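Local coordinates for protein D-lactate dehydrogenase (Fermentative) (Pseudomonas aeruginosa, PDB 6ABJ) that catalyses the NADH-linked interconversion of pyruvate and D-lactate, as a tetrameric member of the D-isomer specific 2-hydroxyacid dehydrogenase family, at residues 273-278 against 309-314. Numbering follows the deposited sequence.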
# COMPACT_ATOMS: atom_id res chain seq x y z
N LEU B 273 18.62 -3.46 2.56
CA LEU B 273 19.03 -4.48 3.52
C LEU B 273 18.29 -5.76 3.25
O LEU B 273 17.09 -5.75 3.06
CB LEU B 273 18.68 -4.05 4.95
CG LEU B 273 19.31 -2.79 5.52
CD1 LEU B 273 18.76 -2.64 6.96
CD2 LEU B 273 20.80 -2.74 5.48
N ASP B 274 19.02 -6.86 3.23
CA ASP B 274 18.42 -8.19 3.33
C ASP B 274 18.70 -8.87 4.68
O ASP B 274 18.09 -9.92 4.97
CB ASP B 274 18.90 -9.10 2.20
CG ASP B 274 18.09 -10.40 2.15
OD1 ASP B 274 16.85 -10.35 1.96
OD2 ASP B 274 18.68 -11.50 2.31
N VAL B 275 19.48 -8.22 5.52
CA VAL B 275 19.82 -8.75 6.83
C VAL B 275 19.81 -7.63 7.82
O VAL B 275 19.95 -6.43 7.46
CB VAL B 275 21.23 -9.45 6.80
CG1 VAL B 275 21.24 -10.62 5.81
CG2 VAL B 275 22.27 -8.46 6.44
N TYR B 276 19.66 -8.01 9.08
CA TYR B 276 19.56 -7.06 10.18
C TYR B 276 20.05 -7.77 11.45
O TYR B 276 19.82 -8.97 11.64
CB TYR B 276 18.14 -6.56 10.30
CG TYR B 276 17.91 -5.58 11.38
CD1 TYR B 276 18.44 -4.30 11.30
CD2 TYR B 276 17.13 -5.90 12.47
CE1 TYR B 276 18.22 -3.37 12.33
CE2 TYR B 276 16.90 -4.97 13.47
CZ TYR B 276 17.46 -3.73 13.41
OH TYR B 276 17.28 -2.79 14.42
N GLU B 277 20.74 -7.03 12.28
CA GLU B 277 21.42 -7.61 13.44
C GLU B 277 20.41 -8.24 14.39
O GLU B 277 20.65 -9.34 14.86
CB GLU B 277 22.25 -6.53 14.11
CG GLU B 277 23.06 -7.01 15.30
CD GLU B 277 24.13 -6.02 15.71
OE1 GLU B 277 24.23 -4.91 15.17
OE2 GLU B 277 24.90 -6.36 16.58
N GLU B 278 19.25 -7.67 14.61
CA GLU B 278 18.36 -8.41 15.47
C GLU B 278 17.50 -9.51 14.74
O GLU B 278 16.56 -10.03 15.35
CB GLU B 278 17.47 -7.46 16.28
CG GLU B 278 18.19 -6.20 16.75
CD GLU B 278 19.30 -6.48 17.73
OE1 GLU B 278 19.44 -7.64 18.18
OE2 GLU B 278 20.05 -5.54 18.07
N THR B 309 14.29 -6.50 2.77
CA THR B 309 13.75 -7.80 2.57
C THR B 309 14.21 -8.70 3.73
O THR B 309 15.27 -8.48 4.29
CB THR B 309 14.15 -8.38 1.16
OG1 THR B 309 15.54 -8.32 0.96
CG2 THR B 309 13.47 -7.55 0.01
N ALA B 310 13.37 -9.68 4.07
CA ALA B 310 13.49 -10.38 5.34
C ALA B 310 14.32 -11.66 5.20
O ALA B 310 13.81 -12.80 5.25
CB ALA B 310 12.12 -10.60 5.98
N HIS B 311 15.59 -11.43 4.92
CA HIS B 311 16.58 -12.46 4.60
C HIS B 311 16.10 -13.43 3.53
O HIS B 311 15.90 -14.66 3.75
CB HIS B 311 17.05 -13.20 5.84
CG HIS B 311 18.40 -13.83 5.66
ND1 HIS B 311 19.30 -13.94 6.69
CD2 HIS B 311 19.03 -14.27 4.54
CE1 HIS B 311 20.45 -14.42 6.21
NE2 HIS B 311 20.31 -14.64 4.92
N GLN B 312 15.81 -12.82 2.38
CA GLN B 312 15.17 -13.38 1.23
C GLN B 312 16.15 -13.68 0.11
O GLN B 312 15.79 -14.24 -0.93
CB GLN B 312 14.12 -12.32 0.76
CG GLN B 312 13.08 -12.79 -0.17
CD GLN B 312 12.22 -11.71 -0.76
OE1 GLN B 312 11.74 -10.82 -0.05
NE2 GLN B 312 11.98 -11.81 -2.05
N ALA B 313 17.39 -13.36 0.30
CA ALA B 313 18.37 -13.40 -0.80
C ALA B 313 18.67 -14.80 -1.33
O ALA B 313 18.97 -14.92 -2.50
CB ALA B 313 19.69 -12.75 -0.38
N PHE B 314 18.49 -15.82 -0.49
CA PHE B 314 18.58 -17.21 -0.98
C PHE B 314 17.27 -17.84 -1.35
O PHE B 314 17.22 -19.03 -1.69
CB PHE B 314 19.34 -18.10 0.03
CG PHE B 314 18.67 -18.25 1.37
CD1 PHE B 314 17.63 -19.15 1.52
CD2 PHE B 314 19.11 -17.55 2.46
CE1 PHE B 314 17.01 -19.30 2.73
CE2 PHE B 314 18.54 -17.74 3.70
CZ PHE B 314 17.49 -18.62 3.82
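OD1 of D274 is gripped from two directions by the segment 309-314, a compact example of how one buried carboxylate can organise a neighbouring loop. The hydroxyl OG1 of T309 donates to the anti lone pair of D274 OD1 at 2.6 Å, while the backbone N of Q312 reaches the syn lone pair of D274 OD1 at 2.7 Å in a nearly straight hydrogen bond (N-H...O 165°). The other oxygen, OD2 of D274, takes the backbone N of A313 at 3.0 Å, met from above the carboxylate plane. With CG of D274 turned anti to its own backbone N (chi1 -170°), the carboxylate extends into the bend of 309-314, and these three bonds limit its rotation. T309 OG1 is also hydrogen-bonded to NE2 of H124 in helix 118-134, a residue that the D274 side chain itself touches.

Backbone pairing sets the base of the contact: T309 N donates to L273 O at 2.9 Å, prolonging the pairing of the adjacent parallel strands 268-273 and 306-308 at their C-terminal ends. Further along, H311 N makes a weak hydrogen bond to D274 O, at the end of the inverse gamma turn centred on A310, where the same N also bonds weakly to T309 O. Beside it, CG1 of V275 sits over one face of the H311 imidazole, 4.0 Å from the ring centroid, in a CH-pi contact. ND1 of H311 is hydrogen-bonded to OE2 of E279, just beyond the first segment.

Both segments follow strands of the Rossmann-type sheet, whose C-terminal edge carries the cofactor site; D274 and F314 bind NADH. Because D274 is buried and receives several donors, its carboxylate is probably stabilised as the anion, so the stretch ending at F314 is joined to the end of strand 268-273 in this NADH-free chain.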